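PDB 5YA6: flagellin B1 from Methanocaldococcus jannaschii DSM 2661, which probably assembles with many copies of itself into the archaellum, the rotating filament that archaea swim with, and binds a calcium ion. Local coordinates for residues Lys48-Phe53 with Phe142-Gly147; Thr67-Thr72 with Ser82-Trp87; Tyr95-Ile100 with Ala118-Asn123; Lys130-Arg135 with Ala158-Thr163; Arg135-Gly140 with Gln153-Ala158. One frame throughout, in Å; residues are numbered along the deposited sequence. Where two conformers were deposited one is given.

Contact 1: Lys48-Phe53 with Phe142-Gly147; sequences KNAKLF and FQPEFG
The carbonyl oxygen of Lys51 accepts the backbone N-H of Gln143 in a nearly straight bond (179° at the hydrogen) with Gln143 N 2.9 Å from Lys51 O, and the CA hydrogen of Phe142 rests on it too, with Phe142 CA 3.6 Å from Lys51 O. Lys51 N returns a bond of 3.0 Å to Gln143 O, standing above the carbonyl plane rather than on a lone pair. Phe142 CG lies anti to the backbone N (chi1 -174°), which carries the ring back along the partner strand: Phe142 CZ is 3.5 Å from Ala50 CB, and CD1 is 3.9 Å from Leu52 CB. Strands 51-56 and 137-143 are antiparallel neighbours in the large mixed sheet, and Phe142 and Leu52 form a non-hydrogen-bonded pair on the face where Leu120 and Val122 also pack. On the other face, Gln143 CB meets the edge of the Phe53 ring, 4.1 Å from CE2. The Gln143 chain then bends at chi2 (61°), bringing NE2 to Pro144 O at 2.8 Å and Gly147 O at 2.7 Å, both near its amide plane. Gly58 of the second subunit packs on Phe53 and Gln143. A water accepts from Glu145 N and, weakly, from Asn49 N.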
# COMPACT_ATOMS: atom_id res chain seq x y z
N LYS B 48 14.43 -1.90 -15.41
CA LYS B 48 14.72 -3.30 -15.51
C LYS B 48 14.89 -4.00 -14.16
O LYS B 48 14.55 -5.19 -14.08
CB LYS B 48 15.92 -3.56 -16.46
CG LYS B 48 15.60 -3.27 -17.90
CD LYS B 48 16.75 -3.43 -18.90
CE LYS B 48 17.94 -2.49 -18.67
NZ LYS B 48 17.58 -1.08 -18.87
N ASN B 49 15.30 -3.32 -13.08
CA ASN B 49 15.35 -3.94 -11.72
C ASN B 49 14.24 -3.49 -10.80
O ASN B 49 14.28 -3.71 -9.60
CB ASN B 49 16.71 -3.61 -11.09
CG ASN B 49 17.80 -4.24 -11.85
OD1 ASN B 49 18.51 -3.57 -12.60
ND2 ASN B 49 17.84 -5.55 -11.78
N ALA B 50 13.24 -2.84 -11.37
CA ALA B 50 12.17 -2.23 -10.59
C ALA B 50 11.28 -3.31 -10.03
O ALA B 50 10.99 -4.33 -10.71
CB ALA B 50 11.38 -1.24 -11.44
N LYS B 51 10.82 -3.15 -8.78
CA LYS B 51 10.04 -4.13 -8.14
C LYS B 51 8.67 -3.52 -7.88
O LYS B 51 8.57 -2.36 -7.54
CB LYS B 51 10.67 -4.57 -6.84
CG LYS B 51 11.96 -5.40 -7.07
CD LYS B 51 12.91 -5.45 -5.89
CE LYS B 51 14.11 -6.35 -6.18
NZ LYS B 51 14.85 -6.08 -7.48
N LEU B 52 7.66 -4.32 -8.13
CA LEU B 52 6.30 -4.01 -7.87
C LEU B 52 5.88 -4.77 -6.61
O LEU B 52 5.78 -6.01 -6.60
CB LEU B 52 5.44 -4.36 -9.06
CG LEU B 52 3.93 -4.08 -8.89
CD1 LEU B 52 3.70 -2.58 -8.64
CD2 LEU B 52 3.16 -4.55 -10.10
N PHE B 53 5.48 -4.02 -5.58
CA PHE B 53 5.00 -4.58 -4.29
C PHE B 53 3.52 -4.43 -4.23
O PHE B 53 3.04 -3.33 -4.48
CB PHE B 53 5.70 -3.80 -3.13
CG PHE B 53 7.21 -3.92 -3.11
CD1 PHE B 53 7.86 -4.94 -2.39
CD2 PHE B 53 7.98 -3.02 -3.74
CE1 PHE B 53 9.25 -5.06 -2.42
CE2 PHE B 53 9.38 -3.11 -3.75
CZ PHE B 53 10.02 -4.13 -3.07
N PHE B 142 5.50 0.85 -6.81
CA PHE B 142 6.44 0.47 -7.90
C PHE B 142 7.72 1.23 -7.72
O PHE B 142 7.76 2.45 -7.86
CB PHE B 142 5.81 0.76 -9.24
CG PHE B 142 6.66 0.26 -10.41
CD1 PHE B 142 7.04 -1.05 -10.46
CD2 PHE B 142 7.00 1.10 -11.47
CE1 PHE B 142 7.79 -1.53 -11.52
CE2 PHE B 142 7.72 0.60 -12.54
CZ PHE B 142 8.11 -0.70 -12.56
N GLN B 143 8.78 0.49 -7.37
CA GLN B 143 10.02 1.06 -6.90
C GLN B 143 11.20 0.65 -7.83
O GLN B 143 11.69 -0.45 -7.76
CB GLN B 143 10.28 0.52 -5.51
CG GLN B 143 11.56 1.12 -4.88
CD GLN B 143 11.53 2.60 -4.70
OE1 GLN B 143 10.82 3.13 -3.81
NE2 GLN B 143 12.29 3.31 -5.57
N PRO B 144 11.62 1.56 -8.64
CA PRO B 144 12.87 1.29 -9.35
C PRO B 144 14.07 1.34 -8.41
O PRO B 144 13.99 1.83 -7.27
CB PRO B 144 12.96 2.50 -10.32
CG PRO B 144 11.53 2.81 -10.56
CD PRO B 144 11.02 2.80 -9.08
N GLU B 145 15.19 0.89 -8.90
CA GLU B 145 16.37 0.91 -8.08
C GLU B 145 16.69 2.31 -7.55
O GLU B 145 17.03 2.47 -6.35
CB GLU B 145 17.54 0.31 -8.84
CG GLU B 145 18.83 0.28 -8.01
CD GLU B 145 20.01 -0.31 -8.77
OE1 GLU B 145 21.13 -0.34 -8.17
OE2 GLU B 145 19.85 -0.74 -9.94
N PHE B 146 16.60 3.28 -8.45
CA PHE B 146 16.91 4.67 -8.16
C PHE B 146 15.65 5.52 -8.30
O PHE B 146 14.79 5.26 -9.18
CB PHE B 146 18.00 5.17 -9.09
CG PHE B 146 19.30 4.44 -8.95
CD1 PHE B 146 20.08 4.60 -7.84
CD2 PHE B 146 19.72 3.56 -9.93
CE1 PHE B 146 21.27 3.92 -7.71
CE2 PHE B 146 20.88 2.85 -9.79
CZ PHE B 146 21.68 3.04 -8.69
N GLY B 147 15.51 6.49 -7.41
CA GLY B 147 14.40 7.39 -7.38
C GLY B 147 13.20 6.96 -6.53
O GLY B 147 13.20 5.87 -5.94
O HOH W 1 15.28 -0.50 -11.65

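Contact 2: Thr67-Thr72 with Ser82-Trp87; sequences TVTTAT and SAITDW
The side chains of Asp86 and Thr69 lie alongside one another, running opposite ways, with Asp86 OD2 coming to 3.4 Å from Thr69 CB. The aspartate CG is anti to its own carbonyl carbon (chi1 -76°), and this turns the carboxylate toward strand 59-69. There OD2 receives a water at a short 2.5 Å, and the same water donates to Val68 O at 2.6 Å, so it ties the carboxylate to the strand backbone. Thr69 extends its hydroxyl opposite the backbone N (chi1 177°) and leaves CG2 between N and the carbonyl carbon. In this pose Thr69 OG1 accepts from Ala71 N at 3.0 Å, an ST turn just after Thr69. A second water takes the N-H of Asp86 and reaches Thr69 OG1 weakly.

Beyond the turn the chemistry becomes apolar. Ile84 CG1 lies 4.0 Å from Ala71 CB, and its CD1 reaches Thr72 CG2 at 3.8 Å, the two side chains crossing at about a right angle. Thr72 can offer this methyl because its OG1 is turned to Val99 O, on the strand that follows the loop. The contact thus folds the 3-10 segment that begins at 85, in the loop before strand 94-99, back against strand 59-69 and the residues that follow it. Its polar half is bridged by water and its apolar half by methyl contacts, so the join probably depends on ordered water and small apolar contacts rather than on direct polar bonds.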
# COMPACT_ATOMS: atom_id res chain seq x y z
N THR B 67 9.40 -8.62 -19.23
CA THR B 67 9.82 -8.08 -20.53
C THR B 67 9.03 -6.79 -20.86
O THR B 67 8.15 -6.33 -20.02
CB THR B 67 9.69 -9.13 -21.66
OG1 THR B 67 10.32 -8.63 -22.84
CG2 THR B 67 8.17 -9.42 -21.92
N VAL B 68 9.24 -6.21 -22.03
CA VAL B 68 8.55 -5.04 -22.51
C VAL B 68 7.97 -5.34 -23.91
O VAL B 68 8.56 -6.13 -24.68
CB VAL B 68 9.48 -3.78 -22.52
CG1 VAL B 68 10.77 -4.03 -23.30
CG2 VAL B 68 8.77 -2.56 -23.07
N THR B 69 6.83 -4.73 -24.21
CA THR B 69 6.16 -4.92 -25.53
C THR B 69 5.62 -3.61 -26.02
O THR B 69 5.15 -2.77 -25.25
CB THR B 69 5.01 -5.93 -25.50
OG1 THR B 69 4.39 -5.97 -26.80
CG2 THR B 69 3.93 -5.55 -24.45
N THR B 70 5.71 -3.39 -27.36
CA THR B 70 5.13 -2.23 -27.96
C THR B 70 3.74 -2.55 -28.59
O THR B 70 3.13 -1.69 -29.14
CB THR B 70 5.97 -1.76 -29.11
OG1 THR B 70 6.32 -2.93 -29.86
CG2 THR B 70 7.32 -1.06 -28.62
N ALA B 71 3.28 -3.75 -28.40
CA ALA B 71 1.93 -4.15 -28.87
C ALA B 71 0.77 -3.37 -28.25
O ALA B 71 -0.34 -3.35 -28.81
CB ALA B 71 1.74 -5.65 -28.61
N THR B 72 0.96 -2.81 -27.03
CA THR B 72 -0.01 -1.96 -26.39
C THR B 72 -0.12 -0.57 -26.98
O THR B 72 -1.02 0.23 -26.60
CB THR B 72 0.39 -1.85 -24.88
OG1 THR B 72 1.81 -1.51 -24.77
CG2 THR B 72 0.19 -3.20 -24.16
N SER B 82 -4.79 -12.31 -27.28
CA SER B 82 -4.52 -12.53 -28.72
C SER B 82 -3.69 -11.45 -29.34
O SER B 82 -2.75 -11.75 -30.13
CB SER B 82 -5.83 -12.79 -29.49
OG SER B 82 -6.40 -13.94 -28.94
N ALA B 83 -4.04 -10.21 -29.05
CA ALA B 83 -3.38 -9.05 -29.64
C ALA B 83 -2.06 -8.76 -28.91
O ALA B 83 -1.08 -8.35 -29.53
CB ALA B 83 -4.30 -7.85 -29.59
N ILE B 84 -2.06 -9.02 -27.59
CA ILE B 84 -0.87 -8.80 -26.75
C ILE B 84 -0.46 -10.13 -26.13
O ILE B 84 -0.85 -10.49 -25.06
CB ILE B 84 -1.20 -7.68 -25.73
CG1 ILE B 84 -1.57 -6.36 -26.44
CG2 ILE B 84 0.03 -7.45 -24.82
CD1 ILE B 84 -2.48 -5.49 -25.63
N THR B 85 0.28 -10.96 -26.89
CA THR B 85 0.55 -12.31 -26.52
C THR B 85 1.54 -12.40 -25.36
O THR B 85 1.57 -13.41 -24.67
CB THR B 85 1.17 -13.11 -27.75
OG1 THR B 85 2.22 -12.33 -28.35
CG2 THR B 85 0.06 -13.31 -28.80
N ASP B 86 2.27 -11.31 -25.12
CA ASP B 86 3.19 -11.27 -23.97
C ASP B 86 2.46 -11.28 -22.62
O ASP B 86 3.08 -11.48 -21.60
CB ASP B 86 4.15 -10.05 -24.04
CG ASP B 86 5.29 -10.22 -25.06
OD1 ASP B 86 5.59 -11.35 -25.42
OD2 ASP B 86 5.80 -9.20 -25.52
N TRP B 87 1.12 -11.13 -22.61
CA TRP B 87 0.36 -11.52 -21.39
C TRP B 87 0.69 -12.91 -20.86
O TRP B 87 0.51 -13.18 -19.69
CB TRP B 87 -1.17 -11.47 -21.62
CG TRP B 87 -1.78 -10.13 -21.33
CD1 TRP B 87 -2.23 -9.24 -22.20
CD2 TRP B 87 -1.96 -9.55 -20.03
NE1 TRP B 87 -2.64 -8.09 -21.54
CE2 TRP B 87 -2.51 -8.29 -20.20
CE3 TRP B 87 -1.68 -10.01 -18.73
CZ2 TRP B 87 -2.87 -7.46 -19.11
CZ3 TRP B 87 -2.01 -9.19 -17.67
CH2 TRP B 87 -2.56 -7.95 -17.86
O HOH W 2 8.05 -8.28 -26.10
O HOH W 3 2.86 -8.95 -26.86

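Contact 3: Tyr95-Ile100 with Ala118-Asn123; sequences YVVGVI and AVLLVN
Val96 and Leu121 form a hydrogen-bonded pair of the antiparallel strands 94-99 and 117-123, in the middle of the flagellin sheet. Leu121 N lies 2.8 Å from Val96 O, and Val96 N meets Leu121 O on a lone pair at 3.1 Å. Two residues along the pattern repeats: Gly98 N to Val119 O and Val119 N to Gly98 O are both 2.8 Å, with the donors in the carbonyl planes. The backbones of Tyr95, Val97 and Val99 are bonded instead to strand 59-69 on the far edge. Tyr95 OH finds Ala50 O, which supplies this buried hydroxyl with a partner.

Apolar groups fill the rest. The Tyr95 ring lies alongside Leu120, CD2 to CD2 4.0 Å, and Val97 CG1 touches Ala118 CB at 3.9 Å. Ile100, where the chain turns its corner, crosses Val119 obliquely, next to Tyr35, with Ile100 CD1 3.8 Å from Val119 CG1. An alanine at Ile100 removes everything beyond CB and would probably open a gap beside Val119 CG1 where CD1 now packs. Gly98 has no side chain beside Val119, and the valine uses the room: Val119 CG1, set between its own N and carbonyl carbon (chi1 62°), comes to 3.7 Å from Gly98 CA.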
# COMPACT_ATOMS: atom_id res chain seq x y z
N TYR B 95 5.72 -8.96 -13.79
CA TYR B 95 4.87 -8.02 -14.56
C TYR B 95 5.48 -7.85 -15.95
O TYR B 95 6.69 -7.99 -16.15
CB TYR B 95 4.67 -6.59 -13.87
CG TYR B 95 5.96 -5.85 -13.63
CD1 TYR B 95 6.67 -6.04 -12.48
CD2 TYR B 95 6.49 -5.00 -14.59
CE1 TYR B 95 7.88 -5.41 -12.26
CE2 TYR B 95 7.68 -4.36 -14.40
CZ TYR B 95 8.40 -4.58 -13.24
OH TYR B 95 9.63 -3.95 -13.11
N VAL B 96 4.64 -7.49 -16.92
CA VAL B 96 5.11 -7.11 -18.24
C VAL B 96 4.95 -5.62 -18.46
O VAL B 96 3.90 -5.04 -18.10
CB VAL B 96 4.31 -7.94 -19.30
CG1 VAL B 96 4.60 -7.46 -20.71
CG2 VAL B 96 4.57 -9.43 -19.05
N VAL B 97 5.92 -4.98 -19.07
CA VAL B 97 5.75 -3.57 -19.35
C VAL B 97 5.21 -3.36 -20.75
O VAL B 97 5.76 -3.88 -21.72
CB VAL B 97 7.08 -2.80 -19.20
CG1 VAL B 97 6.92 -1.33 -19.56
CG2 VAL B 97 7.64 -2.97 -17.77
N GLY B 98 4.13 -2.61 -20.87
CA GLY B 98 3.58 -2.19 -22.20
C GLY B 98 3.97 -0.77 -22.44
O GLY B 98 3.78 0.11 -21.57
N VAL B 99 4.39 -0.48 -23.68
CA VAL B 99 4.61 0.87 -24.10
C VAL B 99 3.28 1.59 -24.43
O VAL B 99 2.46 1.08 -25.22
CB VAL B 99 5.57 0.92 -25.31
CG1 VAL B 99 5.75 2.35 -25.82
CG2 VAL B 99 6.86 0.20 -24.98
N ILE B 100 3.03 2.75 -23.83
CA ILE B 100 1.84 3.56 -24.12
C ILE B 100 2.22 4.82 -24.89
O ILE B 100 1.53 5.22 -25.87
CB ILE B 100 1.05 3.91 -22.82
CG1 ILE B 100 0.58 2.60 -22.15
CG2 ILE B 100 -0.14 4.80 -23.13
CD1 ILE B 100 -0.36 1.67 -22.93
N ALA B 118 4.14 4.19 -19.50
CA ALA B 118 4.22 2.76 -19.56
C ALA B 118 3.04 2.18 -18.82
O ALA B 118 2.48 2.82 -17.94
CB ALA B 118 5.50 2.24 -18.96
N VAL B 119 2.68 0.93 -19.12
CA VAL B 119 1.66 0.23 -18.33
C VAL B 119 2.27 -1.04 -17.78
O VAL B 119 3.06 -1.72 -18.47
CB VAL B 119 0.38 -0.00 -19.17
CG1 VAL B 119 0.66 -0.90 -20.37
CG2 VAL B 119 -0.73 -0.57 -18.31
N LEU B 120 1.99 -1.38 -16.52
CA LEU B 120 2.46 -2.64 -15.93
C LEU B 120 1.29 -3.56 -16.06
O LEU B 120 0.24 -3.33 -15.48
CB LEU B 120 2.87 -2.45 -14.46
CG LEU B 120 3.77 -1.23 -14.22
CD1 LEU B 120 4.09 -1.20 -12.72
CD2 LEU B 120 5.08 -1.26 -15.03
N LEU B 121 1.50 -4.64 -16.78
CA LEU B 121 0.50 -5.66 -16.96
C LEU B 121 0.72 -6.76 -15.89
O LEU B 121 1.75 -7.43 -15.83
CB LEU B 121 0.62 -6.22 -18.42
CG LEU B 121 0.57 -5.18 -19.55
CD1 LEU B 121 0.86 -5.91 -20.88
CD2 LEU B 121 -0.74 -4.41 -19.56
N VAL B 122 -0.32 -6.97 -15.08
CA VAL B 122 -0.30 -7.92 -13.96
C VAL B 122 -1.45 -8.92 -14.05
O VAL B 122 -2.60 -8.50 -14.23
CB VAL B 122 -0.37 -7.17 -12.59
CG1 VAL B 122 -0.36 -8.15 -11.41
CG2 VAL B 122 0.80 -6.21 -12.48
N ASN B 123 -1.16 -10.23 -14.01
CA ASN B 123 -2.20 -11.21 -13.95
C ASN B 123 -2.52 -11.45 -12.53
O ASN B 123 -1.82 -12.19 -11.81
CB ASN B 123 -1.86 -12.56 -14.61
CG ASN B 123 -3.12 -13.41 -14.75
OD1 ASN B 123 -3.74 -13.75 -13.78
ND2 ASN B 123 -3.57 -13.65 -15.99

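Contact 4: Lys130-Arg135 with Ala158-Thr163; sequences KAIPTR and AAYTQT
Tyr160 OH reaches across to two carbonyl oxygens of the facing loop, lying 2.8 Å from Ile132 O and 2.8 Å from Pro133 O, within reach of both. Ile132 O sits near the plane of the ring, at its edge. Over one face stands Thr134 CG2, a CH-pi contact with the methyl 3.9 Å from the Tyr160 ring centroid and 19° off the normal. Because this methyl is anti to the threonine carbonyl carbon, it also meets the other loop's backbone, 3.4 Å from Ala158 O. A phenylalanine in place of Tyr160 lacks the hydroxyl and would probably leave these two carbonyls without it and the ring less firmly tied to the loop. Arg135 lays the aliphatic part of its chain over Ala158, CG to CB 3.6 Å, before bending at chi3.

Further out, Pro133 O is bonded by the hydroxyls of Thr156 and Ser136, which fixes the loop that Tyr160 meets, while the Tyr160 ring meets that of Tyr22 with their planes at about 40°. Ile132 is bonded through its backbone to Ile29. The contact lies at the surface between the connection from helix 124-128 to strand 137-143 and the one joining strands 150-155 and 164-168.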
# COMPACT_ATOMS: atom_id res chain seq x y z
N LYS B 130 -6.56 -16.13 -7.29
CA LYS B 130 -7.99 -15.99 -7.52
C LYS B 130 -8.23 -14.61 -8.07
O LYS B 130 -7.33 -13.75 -7.99
CB LYS B 130 -8.79 -16.11 -6.21
CG LYS B 130 -8.32 -15.14 -5.12
CD LYS B 130 -9.50 -14.74 -4.23
CE LYS B 130 -9.05 -14.03 -2.95
NZ LYS B 130 -8.34 -14.96 -2.03
N ALA B 131 -9.43 -14.39 -8.64
CA ALA B 131 -9.75 -13.07 -9.15
C ALA B 131 -10.11 -12.20 -7.95
O ALA B 131 -10.53 -12.70 -6.93
CB ALA B 131 -10.87 -13.14 -10.16
N ILE B 132 -9.90 -10.90 -8.08
CA ILE B 132 -10.16 -10.00 -6.95
C ILE B 132 -11.65 -9.69 -6.85
O ILE B 132 -12.26 -9.16 -7.80
CB ILE B 132 -9.39 -8.69 -7.12
CG1 ILE B 132 -7.87 -8.96 -7.35
CG2 ILE B 132 -9.64 -7.81 -5.93
CD1 ILE B 132 -7.19 -7.74 -7.90
N PRO B 133 -12.27 -10.06 -5.71
CA PRO B 133 -13.71 -9.82 -5.61
C PRO B 133 -14.04 -8.38 -5.30
O PRO B 133 -13.16 -7.53 -5.08
CB PRO B 133 -14.13 -10.73 -4.46
CG PRO B 133 -12.93 -10.94 -3.67
CD PRO B 133 -11.73 -10.77 -4.54
N THR B 134 -15.32 -8.08 -5.31
CA THR B 134 -15.79 -6.73 -5.05
C THR B 134 -15.37 -6.28 -3.62
O THR B 134 -15.18 -7.10 -2.71
CB THR B 134 -17.33 -6.71 -5.15
OG1 THR B 134 -17.90 -7.68 -4.28
CG2 THR B 134 -17.78 -6.93 -6.55
N ARG B 135 -15.18 -4.96 -3.49
CA ARG B 135 -14.92 -4.28 -2.19
C ARG B 135 -13.60 -4.71 -1.59
O ARG B 135 -13.48 -4.80 -0.37
CB ARG B 135 -16.06 -4.50 -1.21
CG ARG B 135 -17.39 -4.03 -1.77
CD ARG B 135 -18.32 -3.70 -0.63
NE ARG B 135 -18.71 -4.88 0.11
CZ ARG B 135 -19.22 -4.90 1.34
NH1 ARG B 135 -19.58 -6.09 1.91
NH2 ARG B 135 -19.39 -3.73 2.00
N ALA B 158 -18.01 -2.16 -5.39
CA ALA B 158 -18.90 -3.14 -4.83
C ALA B 158 -19.71 -3.92 -5.90
O ALA B 158 -20.35 -4.91 -5.57
CB ALA B 158 -19.84 -2.43 -3.84
N ALA B 159 -19.67 -3.45 -7.13
CA ALA B 159 -20.26 -4.18 -8.28
C ALA B 159 -19.39 -4.00 -9.49
O ALA B 159 -18.87 -2.87 -9.80
CB ALA B 159 -21.67 -3.68 -8.55
N TYR B 160 -19.19 -5.12 -10.20
CA TYR B 160 -18.50 -5.07 -11.46
C TYR B 160 -19.54 -5.09 -12.58
O TYR B 160 -20.24 -6.12 -12.73
CB TYR B 160 -17.56 -6.26 -11.61
CG TYR B 160 -16.43 -6.35 -10.54
CD1 TYR B 160 -15.72 -5.24 -10.16
CD2 TYR B 160 -16.13 -7.53 -9.94
CE1 TYR B 160 -14.69 -5.32 -9.24
CE2 TYR B 160 -15.12 -7.64 -8.99
CZ TYR B 160 -14.41 -6.53 -8.63
OH TYR B 160 -13.36 -6.56 -7.75
N THR B 161 -19.64 -3.97 -13.30
CA THR B 161 -20.69 -3.69 -14.30
C THR B 161 -20.27 -3.75 -15.75
O THR B 161 -21.17 -3.71 -16.62
CB THR B 161 -21.26 -2.28 -14.09
OG1 THR B 161 -20.27 -1.32 -14.48
CG2 THR B 161 -21.61 -2.06 -12.67
N GLN B 162 -18.96 -3.77 -16.04
CA GLN B 162 -18.44 -3.92 -17.38
C GLN B 162 -17.11 -4.60 -17.32
O GLN B 162 -16.56 -4.86 -16.21
CB GLN B 162 -18.33 -2.55 -18.07
CG GLN B 162 -17.35 -1.60 -17.42
CD GLN B 162 -17.84 -0.18 -17.26
OE1 GLN B 162 -19.00 0.07 -16.85
NE2 GLN B 162 -16.96 0.78 -17.55
N THR B 163 -16.55 -4.88 -18.48
CA THR B 163 -15.34 -5.66 -18.56
C THR B 163 -14.07 -4.86 -18.17
O THR B 163 -13.12 -5.44 -17.60
CB THR B 163 -15.15 -6.26 -19.98
OG1 THR B 163 -16.36 -6.93 -20.35
CG2 THR B 163 -14.14 -7.28 -19.99

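Contact 5: Arg135-Gly140 with Gln153-Ala158; sequences RSEVSG and QFTTPA
Segments 137-140 and 153-155 run antiparallel, 173° apart, and Val138 and Phe154 exchange backbone bonds, Val138 N to Phe154 O 2.9 Å and Phe154 N to Val138 O 3.0 Å. They belong to the beta hairpin of strands 137-143 and 150-155, whose second strand is outermost in this chain's sheet. Past the strand end the pairing continues irregularly: Thr156 N bonds Ser136 O at 2.8 Å, but Ser136 N is taken by the side chain, Thr156 OG1, at 3.0 Å, and Arg135 N goes to Pro157 O. The same OG1 is bonded to Pro133 O, so two points of the 133-136 chain hold it.

On one face, Glu137 bends at chi2 (-73°) to bring OE1 to the hydroxyl of Thr155, which donates to it at 2.6 Å from above the carboxylate plane. Gln153 is modelled in two conformers; in one, NE2 bonds Ser139 OG, so this bond is doubtful as a constant feature. Gln141 of the second subunit bonds the same hydroxyl, and its Val151 packs on Glu137 and Gln153, so this face meets the second subunit. On the other face Phe154 takes chi1 61°, which lays the ring beside Val138 and against Leu167: Val138 CB stands over the ring, 3.7 Å from its centroid and 3.4 Å from Phe154 CZ.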
# COMPACT_ATOMS: atom_id res chain seq x y z
N ARG B 135 -15.18 -4.96 -3.49
CA ARG B 135 -14.92 -4.28 -2.19
C ARG B 135 -13.60 -4.71 -1.59
O ARG B 135 -13.48 -4.80 -0.37
CB ARG B 135 -16.06 -4.50 -1.21
CG ARG B 135 -17.39 -4.03 -1.77
CD ARG B 135 -18.32 -3.70 -0.63
NE ARG B 135 -18.71 -4.88 0.11
CZ ARG B 135 -19.22 -4.90 1.34
NH1 ARG B 135 -19.58 -6.09 1.91
NH2 ARG B 135 -19.39 -3.73 2.00
N SER B 136 -12.59 -4.97 -2.43
CA SER B 136 -11.33 -5.47 -2.00
C SER B 136 -10.28 -4.31 -1.97
O SER B 136 -10.08 -3.55 -2.94
CB SER B 136 -10.79 -6.50 -2.95
OG SER B 136 -11.45 -7.76 -2.81
N GLU B 137 -9.50 -4.27 -0.89
CA GLU B 137 -8.43 -3.27 -0.75
C GLU B 137 -7.14 -3.79 -1.36
O GLU B 137 -6.64 -4.87 -1.00
CB GLU B 137 -8.12 -2.99 0.72
CG GLU B 137 -9.28 -2.47 1.50
CD GLU B 137 -9.66 -1.07 1.19
OE1 GLU B 137 -9.16 -0.46 0.20
OE2 GLU B 137 -10.52 -0.55 1.94
N VAL B 138 -6.54 -2.99 -2.24
CA VAL B 138 -5.24 -3.27 -2.82
C VAL B 138 -4.30 -2.10 -2.62
O VAL B 138 -4.69 -0.97 -2.91
CB VAL B 138 -5.35 -3.56 -4.37
CG1 VAL B 138 -3.97 -3.97 -4.88
CG2 VAL B 138 -6.28 -4.76 -4.58
N SER B 139 -3.10 -2.38 -2.12
CA SER B 139 -2.10 -1.33 -1.78
C SER B 139 -0.76 -1.75 -2.37
O SER B 139 -0.44 -2.95 -2.47
CB SER B 139 -1.96 -1.19 -0.25
OG SER B 139 -3.20 -0.92 0.30
N GLY B 140 0.03 -0.81 -2.83
CA GLY B 140 1.34 -1.20 -3.40
C GLY B 140 2.22 -0.03 -3.77
O GLY B 140 1.79 1.12 -3.72
N GLN B 153 -2.96 2.65 -4.71
CA GLN B 153 -4.06 2.38 -3.69
C GLN B 153 -5.51 2.43 -4.29
O GLN B 153 -5.96 3.43 -4.86
CB GLN B 153 -4.02 3.51 -2.67
CG GLN B 153 -5.05 3.27 -1.56
CD GLN B 153 -5.07 1.85 -0.98
OE1 GLN B 153 -6.12 1.15 -0.90
NE2 GLN B 153 -3.89 1.43 -0.59
N PHE B 154 -6.20 1.34 -4.14
CA PHE B 154 -7.59 1.34 -4.59
C PHE B 154 -8.40 0.34 -3.84
O PHE B 154 -7.85 -0.61 -3.26
CB PHE B 154 -7.69 1.10 -6.10
CG PHE B 154 -7.14 -0.19 -6.57
CD1 PHE B 154 -7.94 -1.34 -6.60
CD2 PHE B 154 -5.86 -0.25 -7.14
CE1 PHE B 154 -7.44 -2.54 -7.10
CE2 PHE B 154 -5.35 -1.42 -7.62
CZ PHE B 154 -6.10 -2.59 -7.59
N THR B 155 -9.69 0.57 -3.82
CA THR B 155 -10.64 -0.39 -3.32
C THR B 155 -11.48 -0.76 -4.52
O THR B 155 -12.05 0.13 -5.14
CB THR B 155 -11.58 0.25 -2.25
OG1 THR B 155 -10.80 0.97 -1.31
CG2 THR B 155 -12.44 -0.82 -1.59
N THR B 156 -11.57 -2.06 -4.85
CA THR B 156 -12.37 -2.42 -6.02
C THR B 156 -13.86 -2.07 -5.71
O THR B 156 -14.27 -2.12 -4.57
CB THR B 156 -12.28 -3.89 -6.41
OG1 THR B 156 -12.73 -4.74 -5.37
CG2 THR B 156 -10.83 -4.19 -6.76
N PRO B 157 -14.61 -1.76 -6.75
CA PRO B 157 -16.00 -1.33 -6.50
C PRO B 157 -16.84 -2.49 -5.96
O PRO B 157 -16.44 -3.66 -6.06
CB PRO B 157 -16.48 -0.91 -7.87
CG PRO B 157 -15.59 -1.55 -8.85
CD PRO B 157 -14.25 -1.57 -8.16
N ALA B 158 -18.01 -2.16 -5.39
CA ALA B 158 -18.90 -3.14 -4.83
C ALA B 158 -19.71 -3.92 -5.90
O ALA B 158 -20.35 -4.91 -5.57
CB ALA B 158 -19.84 -2.43 -3.84

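In the fold
Contacts 1, 3 and 5 are antiparallel strand pairings in one mixed sheet. Contacts 1 and 3 are buried, 2 and 5 partly so, and 4 lies at the surface. Contact 3, nearest the chain's centre, is apolar apart from its backbone bonds and the Tyr95 hydroxyl, through which it touches contact 1 at Ala50; contact 5, at an outer edge, carries polar side chains that meet the second subunit. Contacts 1 and 5 share strand 137-143, at different ends, and both face that subunit. Contact 2 lies about 8 Å from contact 3, centre to centre, and joins it through Thr72 and Val99; its bridging waters suit its place. Contact 4 encloses contact 5 along the chain and meets it at Pro133 and Thr156.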